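Local coordinates for flagellar hook-associated protein (Burkholderia pseudomallei, PDB 4UT1), which probably serves as a structural component of the bacterial flagellum, forming part of the junction between the hook and the filament, at residues A[99-103]-A[604-608]; A[304-309]-A[427-431]; A[312-317]-A[360-366]; A[367-373]-A[422-428]; A[377-381]-A[392-396]. All coordinates share one frame; numbering follows the deposited sequence.

Contact 1 of 5, residues A[99-103]-A[604-608]; sequences VAQLN and IGNAA. With EDO (1,2-ethanediol), chain B.
Val99, Leu102 and Asn103 on helix 80-106 face Ile604, Gly605, Ala607 and Ala608 on helix 593-630, a helix-helix contact within the long helical bundle of FlgK. The two short segments run roughly antiparallel, with 142° between their directions, and their axes come within 9.0 Å. The tight part is the apolar side. Here Ile604 does most of the work through two separate branches. Its CD1 meets CD2 of Leu102 at 3.8 Å, the two side chains crossing at about a right angle. The CG2 branch instead reaches the start of Asn103, lying 3.7 Å from its CA. Val99 also splits its methyls: CG2 packs 4.0 Å from CB of Ala607, while CG1 sits against the backbone of Ala608. Tyr158 of helix 134-193 and Thr299 and Ala303 of helix 287-322 close the bundle around this side.

The other side is looser and faces solvent. Asn606 points away from helix 80-106, and its carbonyl O accepts a hydrogen bond from O1 of an ethanediol, probably carried over from the crystallisation liquor. No hydrogen bond joins the two segments. With CG anti to the backbone N (chi1 -170°), the Asn103 amide extends over the partner helix, its ND2 beside CB of Ala608 and its OD1 3.4 Å from CA of Gly605.

Contact 2 of 5, residues A[304-309]-A[427-431]; sequences QAQLGA and TRGAL
Thr427 and Arg428 follow strand 421-425 and lie against one flank of helix 287-322, where they meet Gln304, Ala305, Gly308 and Ala309. One hydrogen bond crosses here: Thr427 OG1 donates to the carbonyl O of Ala305 at 2.7 Å, in the carbonyl plane and on a lone pair. That same oxygen takes the helical N-H of Ala309, so two donors grip it. The Thr427 torsion (chi1 60°) sets OG1 between its own N and carbonyl carbon, facing the helix, and leaves CG2 to rest 4.0 Å from CB of Ala309.

A weaker polar contact comes from Gly308, whose CA-H points at the carbonyl O of Thr427, 3.2 Å from CA. With no side chain on Gly308, the turn can sit this close to the helix.

Gln304 and Arg428 meet by van der Waals packing: the flat amide of the extended glutamine lies over the aliphatic CG of the arginine, CD 3.4 Å from CG, the two chains crossing at about a right angle. OE1 of Gln304 is hydrogen-bonded to Arg162, and NH1 of Arg428 forms a salt bridge with Asp256. CB of Ala430 makes a further van der Waals contact, 3.6 Å from the carbonyl O of Gly308.

Apolar packing finishes the contact. Leu431 puts CD1 3.9 Å from CD2 of Leu307 and CD2 alongside CA of Gly308.

The arrangement is a type I beta turn, Thr427 to Ala430, docked on a long helix where the chain leaves the D2-like sheet.

Contact 3 of 5, residues A[312-317]-A[360-366]; sequences VSFASQ and FVDGTQP
An Asx turn built on Asp362, overlapping a type I beta turn from Asp362 to Gln365, brings Gly363 and Thr364 onto helix 287-322 at Ser313 and Ser316. The loop belongs to the D2-like region and the helix to the helical domain. Ser313 makes the polar link: its OG donates to the carbonyl O of Thr364 at 2.7 Å, tilted 32° from the carbonyl plane. The hydroxyl stands anti to its own N (chi1 -177°), which carries it off the helix toward the loop, and it also bonds to Thr585 OG1.

Ser316 lays its CB against the Gly363-Thr364 peptide, and Thr364 turns its CG2 onto the helix, 3.7 Å from CG of Gln317. The apolar end is held by Val312. Its CG1 lies 3.9 Å from CE2 of Phe360 and equally close to CB of Pro366, and this proline CB in turn covers one face of the Phe360 ring, offset toward the rim.

Asp362 itself does not touch the helix but stiffens the loop that does. Its OD1 accepts hydrogen bonds from both N and OG1 of Thr364, from the same face of the carboxylate, the OG1 bond 2.7 Å long. OD2 accepts one from NE2 of Gln365. The arrangement is an Asx turn combined with a type I beta turn, seated on a helix and joining the D2-like part to the helical part.

Contact 4 of 5, residues A[367-373]-A[422-428]; sequences TTSDYAL and FTVLPTR
The ring of Tyr371 meets Pro426 with its edge: CD of the proline lies in the ring plane, 3.9 Å from CD2. Phe422 likewise turns its edge to the carbonyl O of Leu373. The third flat group is the guanidinium of Arg428. Leu425 CD1 sits over the centre of one face, 3.7 Å above the plane, while water 3 lies in plane at the edge and bonds to NE.

At that edge NH2 also reaches Asp370 OD2, a salt bridge of 3.0 Å. The planes stand 67° apart, and NH2 meets OD2 from above the carboxylate plane. A bend in the arginine at chi3 (-64°) turns the group back toward Asp370, whose CG is also packed 3.5 Å from CD2 of Leu425.

Behind these side chains run two antiparallel strands. Tyr371 and Val424 form a hydrogen-bonded pair, as do Leu373 and Phe422, each with both N-H to O bonds made; Val424 N to Tyr371 O is nearly straight at 175°. Ala372 and Thr423 lie between them as a non-hydrogen-bonded pair.

Beyond the strands, water 1 joins Ser369 O to Thr427 OG1, a hydroxyl that gives its own proton to Ala305 O, and also bonds to Thr367 OG1. Water 2 donates to Asp370 OD1 and accepts from Thr427 N.

Asp370 thus gathers an arginine and two waters in a buried place. The positive charge of Arg428, paired with both Asp370 and Asp256, probably helps to offset the cost of burying these carboxylates.

Contact 5 of 5, residues A[377-381]-A[392-396]; sequences GAKYT and GTATP
With CG anti to its carbonyl carbon (chi1 -60°), Tyr380 swings its ring along the neighbouring strand to Pro396. The motif is a beta hairpin of strands 380-384 and 390-394, at the edge of the antiparallel D2-like sheet. CD1 of the tyrosine lies 3.7 Å from CD of the proline, the two side chains crossing at about a right angle, and the carbonyl O of Ala394 sits in plane at the ring edge. Met403 of strand 402-405 packs on the same three residues.

Tyr380 and Ala394 form a hydrogen-bonded pair. The bond from Tyr380 N to Ala394 O is 2.9 Å long and almost straight at 174°, and Ala394 N returns one to Tyr380 O. CA of Thr393 adds a CH contact to that second oxygen.

On the opposite face of the sheet, Thr381 and Thr393 stand side by side as a non-hydrogen-bonded pair. Nearer the open end Lys379 passes over the partner strand, its CB 3.5 Å from CG2 of Thr395, while its extended chain runs on to Thr393. The Thr393 torsion (chi1 54°) presents a methyl rather than its hydroxyl to the neighbour: CG2 lies 3.5 Å from OG1 of Thr381.

How the contacts relate
Helix 287-322 carries contacts 2 and 3, whose centres lie 12 Å apart, and the D2-like sheet carries contacts 4 and 5, 17 Å apart. Contacts 2 and 4 share Thr427 and Arg428, so the end of strand 421-425 leads straight into the turn on the helix. Phe360 and Pro366 of contact 3 pack against Thr427, bringing these three together where sheet meets bundle. Along the chain contact 3 closes before contact 4 opens, and contact 5 falls between the two segments of contact 4. Contact 1 brackets the other four: helices near the two ends of the modelled chain pack side by side in the bundle, with the D2-like part projecting from its middle.

Contact 1 of 5, residues A[99-103]-A[604-608]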
# COMPACT_ATOMS: atom_id res chain seq x y z
N VAL A 99 -12.27 -7.00 14.51
CA VAL A 99 -11.50 -7.74 13.51
C VAL A 99 -12.34 -8.89 12.97
O VAL A 99 -12.20 -9.28 11.81
CB VAL A 99 -10.14 -8.24 14.07
CG1 VAL A 99 -10.35 -9.20 15.21
CG2 VAL A 99 -9.31 -8.90 12.96
N ALA A 100 -13.24 -9.43 13.80
CA ALA A 100 -14.14 -10.47 13.31
C ALA A 100 -15.05 -9.90 12.22
O ALA A 100 -15.27 -10.54 11.18
CB ALA A 100 -14.96 -11.06 14.45
N GLN A 101 -15.57 -8.70 12.46
CA GLN A 101 -16.35 -7.97 11.47
C GLN A 101 -15.56 -7.79 10.16
O GLN A 101 -16.07 -8.08 9.08
CB GLN A 101 -16.78 -6.60 12.02
CG GLN A 101 -17.62 -5.80 11.02
CD GLN A 101 -17.90 -4.38 11.48
OE1 GLN A 101 -18.30 -3.53 10.68
NE2 GLN A 101 -17.70 -4.12 12.77
N LEU A 102 -14.33 -7.30 10.26
CA LEU A 102 -13.48 -7.13 9.09
C LEU A 102 -13.23 -8.46 8.38
O LEU A 102 -13.34 -8.56 7.16
CB LEU A 102 -12.15 -6.47 9.49
CG LEU A 102 -11.17 -6.24 8.33
CD1 LEU A 102 -11.76 -5.27 7.29
CD2 LEU A 102 -9.83 -5.75 8.85
N ASN A 103 -12.90 -9.49 9.15
CA ASN A 103 -12.58 -10.80 8.59
C ASN A 103 -13.74 -11.40 7.80
O ASN A 103 -13.54 -11.97 6.71
CB ASN A 103 -12.16 -11.75 9.72
CG ASN A 103 -11.58 -13.05 9.19
OD1 ASN A 103 -10.74 -13.04 8.28
ND2 ASN A 103 -12.04 -14.17 9.74
N ILE A 604 -5.41 -10.72 8.59
CA ILE A 604 -6.67 -10.43 9.26
C ILE A 604 -7.25 -11.71 9.89
O ILE A 604 -7.69 -11.70 11.05
CB ILE A 604 -7.69 -9.82 8.27
CG1 ILE A 604 -7.16 -8.48 7.74
CG2 ILE A 604 -9.07 -9.65 8.96
CD1 ILE A 604 -7.85 -7.94 6.49
N GLY A 605 -7.24 -12.80 9.14
CA GLY A 605 -7.78 -14.06 9.62
C GLY A 605 -7.08 -14.60 10.85
O GLY A 605 -7.72 -15.09 11.79
N ASN A 606 -5.76 -14.49 10.86
CA ASN A 606 -4.96 -14.99 11.96
C ASN A 606 -5.18 -14.14 13.21
O ASN A 606 -5.23 -14.66 14.32
CB ASN A 606 -3.47 -15.02 11.59
CG ASN A 606 -3.18 -16.03 10.50
OD1 ASN A 606 -3.99 -16.90 10.22
ND2 ASN A 606 -2.01 -15.92 9.88
N ALA A 607 -5.33 -12.84 13.01
CA ALA A 607 -5.62 -11.93 14.12
C ALA A 607 -6.95 -12.32 14.77
O ALA A 607 -7.05 -12.43 16.00
CB ALA A 607 -5.68 -10.49 13.64
N ALA A 608 -7.96 -12.56 13.94
CA ALA A 608 -9.29 -12.89 14.42
C ALA A 608 -9.31 -14.21 15.19
O ALA A 608 -9.95 -14.30 16.24
CB ALA A 608 -10.27 -12.94 13.26
C1 EDO B . -4.33 -18.75 15.29
O1 EDO B . -3.97 -17.47 14.75
C2 EDO B . -3.75 -18.84 16.70
O2 EDO B . -3.34 -20.19 16.98

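Contact 2 of 5, residues A[304-309]-A[427-431]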
# COMPACT_ATOMS: atom_id res chain seq x y z
N GLN A 304 -5.65 -1.77 5.05
CA GLN A 304 -5.99 -0.94 3.90
C GLN A 304 -4.73 -0.53 3.13
O GLN A 304 -4.77 -0.43 1.90
CB GLN A 304 -6.77 0.31 4.30
CG GLN A 304 -7.32 1.00 3.06
CD GLN A 304 -8.25 2.13 3.36
OE1 GLN A 304 -8.52 2.44 4.53
NE2 GLN A 304 -8.76 2.76 2.31
N ALA A 305 -3.62 -0.31 3.83
CA ALA A 305 -2.37 0.04 3.16
C ALA A 305 -1.91 -1.12 2.28
O ALA A 305 -1.37 -0.91 1.18
CB ALA A 305 -1.29 0.40 4.18
N GLN A 306 -2.08 -2.33 2.78
CA GLN A 306 -1.69 -3.52 2.01
C GLN A 306 -2.58 -3.74 0.79
O GLN A 306 -2.08 -4.05 -0.30
CB GLN A 306 -1.73 -4.75 2.92
CG GLN A 306 -0.68 -4.70 4.03
CD GLN A 306 -0.98 -5.64 5.18
OE1 GLN A 306 -1.73 -6.61 5.03
NE2 GLN A 306 -0.42 -5.36 6.35
N LEU A 307 -3.88 -3.61 0.96
CA LEU A 307 -4.79 -3.83 -0.15
C LEU A 307 -4.63 -2.68 -1.15
O LEU A 307 -4.68 -2.90 -2.34
CB LEU A 307 -6.23 -3.94 0.31
CG LEU A 307 -7.25 -4.20 -0.80
CD1 LEU A 307 -6.94 -5.51 -1.55
CD2 LEU A 307 -8.66 -4.22 -0.25
N GLY A 308 -4.42 -1.47 -0.65
CA GLY A 308 -4.14 -0.34 -1.52
C GLY A 308 -2.88 -0.56 -2.34
O GLY A 308 -2.80 -0.17 -3.52
N ALA A 309 -1.90 -1.19 -1.72
CA ALA A 309 -0.63 -1.47 -2.41
C ALA A 309 -0.85 -2.41 -3.59
O ALA A 309 -0.22 -2.24 -4.63
CB ALA A 309 0.40 -2.05 -1.43
N THR A 427 -0.46 4.41 -0.01
CA THR A 427 -1.38 3.47 -0.67
C THR A 427 -2.79 3.37 -0.07
O THR A 427 -3.65 2.75 -0.68
CB THR A 427 -0.82 2.04 -0.69
OG1 THR A 427 -0.60 1.60 0.66
CG2 THR A 427 0.50 1.99 -1.47
N ARG A 428 -3.02 3.96 1.09
CA ARG A 428 -4.35 3.84 1.71
C ARG A 428 -5.44 4.31 0.76
O ARG A 428 -6.48 3.64 0.62
CB ARG A 428 -4.44 4.63 3.02
CG ARG A 428 -5.79 4.41 3.70
CD ARG A 428 -5.98 5.25 4.96
NE ARG A 428 -5.03 4.92 6.01
CZ ARG A 428 -4.94 5.57 7.16
NH1 ARG A 428 -5.75 6.59 7.41
NH2 ARG A 428 -4.04 5.19 8.07
N GLY A 429 -5.22 5.46 0.13
CA GLY A 429 -6.20 6.08 -0.75
C GLY A 429 -6.31 5.55 -2.16
O GLY A 429 -7.14 6.02 -2.95
N ALA A 430 -5.48 4.57 -2.50
CA ALA A 430 -5.47 4.05 -3.86
C ALA A 430 -6.81 3.42 -4.24
O ALA A 430 -7.20 3.43 -5.41
CB ALA A 430 -4.35 3.05 -4.03
N LEU A 431 -7.49 2.87 -3.24
CA LEU A 431 -8.76 2.18 -3.49
C LEU A 431 -9.87 3.13 -3.89
O LEU A 431 -10.67 2.83 -4.77
CB LEU A 431 -9.19 1.40 -2.25
CG LEU A 431 -8.22 0.35 -1.69
CD1 LEU A 431 -8.83 -0.35 -0.48
CD2 LEU A 431 -7.82 -0.65 -2.79

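Contact 3 of 5, residues A[312-317]-A[360-366]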
# COMPACT_ATOMS: atom_id res chain seq x y z
N VAL A 312 -2.25 -0.37 -6.51
CA VAL A 312 -1.23 0.45 -7.13
C VAL A 312 -0.33 -0.42 -8.00
O VAL A 312 -0.06 -0.08 -9.14
CB VAL A 312 -0.37 1.20 -6.10
CG1 VAL A 312 0.84 1.83 -6.77
CG2 VAL A 312 -1.20 2.25 -5.38
N SER A 313 0.13 -1.54 -7.47
CA SER A 313 1.02 -2.39 -8.23
C SER A 313 0.32 -2.93 -9.47
O SER A 313 0.91 -2.97 -10.54
CB SER A 313 1.54 -3.55 -7.37
OG SER A 313 2.46 -4.33 -8.12
N PHE A 314 -0.94 -3.35 -9.33
CA PHE A 314 -1.71 -3.84 -10.47
C PHE A 314 -1.83 -2.77 -11.56
O PHE A 314 -1.50 -3.02 -12.71
CB PHE A 314 -3.11 -4.29 -10.01
CG PHE A 314 -4.08 -4.51 -11.15
CD1 PHE A 314 -4.85 -3.46 -11.64
CD2 PHE A 314 -4.22 -5.77 -11.74
CE1 PHE A 314 -5.74 -3.66 -12.68
CE2 PHE A 314 -5.12 -5.97 -12.78
CZ PHE A 314 -5.87 -4.91 -13.25
N ALA A 315 -2.32 -1.59 -11.20
CA ALA A 315 -2.47 -0.50 -12.15
C ALA A 315 -1.14 -0.14 -12.82
O ALA A 315 -1.08 0.01 -14.03
CB ALA A 315 -3.07 0.72 -11.46
N SER A 316 -0.08 -0.04 -12.02
CA SER A 316 1.21 0.37 -12.55
C SER A 316 1.74 -0.66 -13.55
O SER A 316 2.22 -0.29 -14.62
CB SER A 316 2.21 0.56 -11.41
OG SER A 316 1.87 1.69 -10.63
N GLN A 317 1.66 -1.93 -13.19
CA GLN A 317 2.12 -3.00 -14.09
C GLN A 317 1.34 -3.07 -15.39
O GLN A 317 1.92 -3.28 -16.46
CB GLN A 317 2.02 -4.35 -13.41
CG GLN A 317 3.08 -4.60 -12.38
CD GLN A 317 2.95 -5.98 -11.80
OE1 GLN A 317 3.40 -6.95 -12.40
NE2 GLN A 317 2.31 -6.09 -10.64
N PHE A 360 6.28 7.13 -5.85
CA PHE A 360 6.98 5.86 -5.78
C PHE A 360 8.23 5.89 -6.63
O PHE A 360 8.24 6.44 -7.74
CB PHE A 360 6.06 4.70 -6.22
CG PHE A 360 4.87 4.52 -5.32
CD1 PHE A 360 5.02 4.00 -4.04
CD2 PHE A 360 3.61 4.90 -5.74
CE1 PHE A 360 3.91 3.85 -3.19
CE2 PHE A 360 2.51 4.77 -4.90
CZ PHE A 360 2.66 4.23 -3.63
N VAL A 361 9.29 5.30 -6.11
CA VAL A 361 10.48 5.02 -6.91
C VAL A 361 10.07 4.12 -8.08
O VAL A 361 10.45 4.34 -9.23
CB VAL A 361 11.56 4.34 -6.07
CG1 VAL A 361 12.72 3.91 -6.96
CG2 VAL A 361 12.04 5.29 -4.97
N ASP A 362 9.25 3.12 -7.76
CA ASP A 362 8.75 2.17 -8.75
C ASP A 362 7.31 1.86 -8.39
O ASP A 362 7.08 1.10 -7.45
CB ASP A 362 9.59 0.89 -8.74
CG ASP A 362 9.16 -0.11 -9.80
OD1 ASP A 362 8.09 0.07 -10.43
OD2 ASP A 362 9.90 -1.09 -10.01
N GLY A 363 6.35 2.40 -9.14
CA GLY A 363 4.94 2.15 -8.90
C GLY A 363 4.54 0.68 -8.95
O GLY A 363 3.49 0.29 -8.43
N THR A 364 5.33 -0.15 -9.62
CA THR A 364 4.97 -1.57 -9.68
C THR A 364 5.39 -2.27 -8.39
O THR A 364 4.93 -3.37 -8.09
CB THR A 364 5.61 -2.31 -10.88
OG1 THR A 364 7.03 -2.35 -10.71
CG2 THR A 364 5.24 -1.64 -12.20
N GLN A 365 6.28 -1.63 -7.64
CA GLN A 365 6.67 -2.14 -6.33
C GLN A 365 6.46 -1.08 -5.26
O GLN A 365 7.41 -0.50 -4.73
CB GLN A 365 8.13 -2.60 -6.33
CG GLN A 365 8.44 -3.62 -7.42
CD GLN A 365 9.91 -3.96 -7.49
OE1 GLN A 365 10.38 -4.88 -6.83
NE2 GLN A 365 10.65 -3.19 -8.28
N PRO A 366 5.19 -0.81 -4.92
CA PRO A 366 4.87 0.23 -3.94
C PRO A 366 5.16 -0.22 -2.52
O PRO A 366 5.38 -1.41 -2.26
CB PRO A 366 3.36 0.43 -4.15
CG PRO A 366 2.88 -0.89 -4.59
CD PRO A 366 3.99 -1.50 -5.42

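Contact 4 of 5, residues A[367-373]-A[422-428]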
# COMPACT_ATOMS: atom_id res chain seq x y z
N THR A 367 5.17 0.74 -1.60
CA THR A 367 5.23 0.44 -0.18
C THR A 367 3.91 -0.17 0.25
O THR A 367 2.92 -0.09 -0.48
CB THR A 367 5.49 1.71 0.64
OG1 THR A 367 4.55 2.71 0.25
CG2 THR A 367 6.91 2.22 0.35
N THR A 368 3.89 -0.78 1.44
CA THR A 368 2.70 -1.48 1.92
C THR A 368 2.25 -1.03 3.31
O THR A 368 1.30 -1.61 3.85
CB THR A 368 2.93 -2.99 1.99
OG1 THR A 368 4.05 -3.27 2.83
CG2 THR A 368 3.18 -3.57 0.59
N SER A 369 2.93 -0.04 3.88
CA SER A 369 2.56 0.48 5.22
C SER A 369 2.23 1.98 5.23
O SER A 369 2.04 2.59 4.17
CB SER A 369 3.69 0.20 6.23
OG SER A 369 3.22 0.44 7.57
N ASP A 370 2.14 2.55 6.43
CA ASP A 370 1.92 3.99 6.62
C ASP A 370 3.16 4.56 7.30
O ASP A 370 3.77 3.89 8.12
CB ASP A 370 0.72 4.32 7.51
CG ASP A 370 -0.62 3.83 6.98
OD1 ASP A 370 -0.80 3.71 5.75
OD2 ASP A 370 -1.51 3.58 7.83
N TYR A 371 3.49 5.81 7.00
CA TYR A 371 4.74 6.37 7.51
C TYR A 371 4.62 7.77 8.07
O TYR A 371 3.66 8.49 7.79
CB TYR A 371 5.82 6.36 6.41
CG TYR A 371 5.87 5.04 5.71
CD1 TYR A 371 6.63 3.99 6.21
CD2 TYR A 371 5.10 4.81 4.58
CE1 TYR A 371 6.63 2.75 5.58
CE2 TYR A 371 5.10 3.58 3.94
CZ TYR A 371 5.86 2.55 4.45
OH TYR A 371 5.84 1.33 3.81
N ALA A 372 5.61 8.16 8.86
CA ALA A 372 5.77 9.56 9.20
C ALA A 372 7.20 9.94 8.81
O ALA A 372 8.12 9.19 9.09
CB ALA A 372 5.53 9.81 10.69
N LEU A 373 7.34 11.07 8.10
CA LEU A 373 8.65 11.68 7.85
C LEU A 373 8.87 12.82 8.83
O LEU A 373 8.12 13.81 8.85
CB LEU A 373 8.75 12.22 6.42
CG LEU A 373 10.16 12.70 6.08
CD1 LEU A 373 10.99 11.52 5.65
CD2 LEU A 373 10.09 13.76 5.00
N PHE A 422 5.50 14.79 8.99
CA PHE A 422 4.49 14.62 7.94
C PHE A 422 4.00 13.18 7.88
O PHE A 422 4.78 12.24 7.82
CB PHE A 422 5.05 15.03 6.57
CG PHE A 422 5.51 16.46 6.51
CD1 PHE A 422 6.77 16.81 6.98
CD2 PHE A 422 4.69 17.45 6.01
CE1 PHE A 422 7.20 18.12 6.94
CE2 PHE A 422 5.11 18.76 5.97
CZ PHE A 422 6.37 19.10 6.44
N THR A 423 2.68 13.00 7.90
CA THR A 423 2.14 11.67 7.73
C THR A 423 2.12 11.34 6.26
O THR A 423 1.67 12.12 5.43
CB THR A 423 0.73 11.54 8.30
OG1 THR A 423 0.76 11.93 9.66
CG2 THR A 423 0.24 10.09 8.18
N VAL A 424 2.65 10.17 5.93
CA VAL A 424 2.74 9.76 4.54
C VAL A 424 2.00 8.46 4.37
O VAL A 424 2.38 7.44 4.96
CB VAL A 424 4.19 9.59 4.10
CG1 VAL A 424 4.24 9.09 2.65
CG2 VAL A 424 4.93 10.92 4.24
N LEU A 425 0.92 8.51 3.58
CA LEU A 425 0.06 7.36 3.34
C LEU A 425 0.08 7.06 1.85
O LEU A 425 -0.78 7.53 1.10
CB LEU A 425 -1.38 7.64 3.81
CG LEU A 425 -1.60 8.20 5.22
CD1 LEU A 425 -3.10 8.43 5.47
CD2 LEU A 425 -1.05 7.25 6.28
N PRO A 426 1.09 6.31 1.40
CA PRO A 426 1.29 6.14 -0.04
C PRO A 426 0.20 5.32 -0.72
O PRO A 426 -0.02 5.55 -1.91
CB PRO A 426 2.64 5.41 -0.12
CG PRO A 426 3.32 5.71 1.22
CD PRO A 426 2.18 5.70 2.18
N THR A 427 -0.46 4.41 -0.01
CA THR A 427 -1.38 3.47 -0.67
C THR A 427 -2.79 3.37 -0.07
O THR A 427 -3.65 2.75 -0.68
CB THR A 427 -0.82 2.04 -0.69
OG1 THR A 427 -0.60 1.60 0.66
CG2 THR A 427 0.50 1.99 -1.47
N ARG A 428 -3.02 3.96 1.09
CA ARG A 428 -4.35 3.84 1.71
C ARG A 428 -5.44 4.31 0.76
O ARG A 428 -6.48 3.64 0.62
CB ARG A 428 -4.44 4.63 3.02
CG ARG A 428 -5.79 4.41 3.70
CD ARG A 428 -5.98 5.25 4.96
NE ARG A 428 -5.03 4.92 6.01
CZ ARG A 428 -4.94 5.57 7.16
NH1 ARG A 428 -5.75 6.59 7.41
NH2 ARG A 428 -4.04 5.19 8.07
O HOH W 1 2.26 2.22 1.53
O HOH W 2 -0.67 3.74 3.02
O HOH W 3 -3.54 2.63 5.60

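Contact 5 of 5, residues A[377-381]-A[392-396]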
# COMPACT_ATOMS: atom_id res chain seq x y z
N GLY A 377 16.22 18.68 12.67
CA GLY A 377 17.05 19.86 12.52
C GLY A 377 18.36 19.55 11.83
O GLY A 377 19.13 20.45 11.49
N ALA A 378 18.61 18.25 11.64
CA ALA A 378 19.80 17.80 10.94
C ALA A 378 19.48 16.71 9.91
O ALA A 378 20.05 16.70 8.82
CB ALA A 378 20.84 17.29 11.93
N LYS A 379 18.56 15.81 10.23
CA LYS A 379 18.22 14.74 9.30
C LYS A 379 16.73 14.47 9.27
O LYS A 379 15.98 14.87 10.17
CB LYS A 379 18.96 13.44 9.64
CG LYS A 379 18.49 12.82 10.92
CD LYS A 379 19.16 11.50 11.24
CE LYS A 379 18.86 11.13 12.71
NZ LYS A 379 19.24 9.73 13.07
N TYR A 380 16.32 13.78 8.22
CA TYR A 380 14.96 13.30 8.06
C TYR A 380 14.91 11.84 8.43
O TYR A 380 15.78 11.06 8.05
CB TYR A 380 14.49 13.47 6.62
CG TYR A 380 14.49 14.89 6.12
CD1 TYR A 380 15.67 15.50 5.67
CD2 TYR A 380 13.33 15.63 6.09
CE1 TYR A 380 15.67 16.82 5.23
CE2 TYR A 380 13.32 16.93 5.64
CZ TYR A 380 14.49 17.53 5.20
OH TYR A 380 14.46 18.83 4.75
N THR A 381 13.86 11.43 9.14
CA THR A 381 13.69 10.03 9.43
C THR A 381 12.31 9.60 8.95
O THR A 381 11.35 10.33 9.13
CB THR A 381 13.82 9.75 10.93
OG1 THR A 381 15.09 10.23 11.40
CG2 THR A 381 13.69 8.27 11.22
N GLY A 392 14.25 4.25 7.49
CA GLY A 392 15.44 4.85 6.90
C GLY A 392 15.59 6.31 7.23
O GLY A 392 14.66 6.94 7.73
N THR A 393 16.78 6.86 6.98
CA THR A 393 17.04 8.28 7.21
C THR A 393 17.64 8.92 5.96
O THR A 393 18.10 8.21 5.06
CB THR A 393 18.00 8.53 8.40
OG1 THR A 393 19.21 7.79 8.20
CG2 THR A 393 17.37 8.13 9.73
N ALA A 394 17.63 10.25 5.92
CA ALA A 394 18.27 10.98 4.83
C ALA A 394 18.78 12.34 5.27
O ALA A 394 18.20 12.99 6.14
CB ALA A 394 17.32 11.14 3.66
N THR A 395 19.88 12.77 4.66
CA THR A 395 20.44 14.10 4.91
C THR A 395 20.75 14.80 3.59
O THR A 395 21.91 15.09 3.30
CB THR A 395 21.74 14.03 5.74
OG1 THR A 395 22.64 13.08 5.14
CG2 THR A 395 21.46 13.65 7.18
N PRO A 396 19.71 15.09 2.79
CA PRO A 396 19.92 15.71 1.48
C PRO A 396 20.63 17.06 1.60
O PRO A 396 20.50 17.72 2.63
CB PRO A 396 18.50 15.90 0.95
CG PRO A 396 17.67 15.94 2.18
CD PRO A 396 18.28 14.92 3.08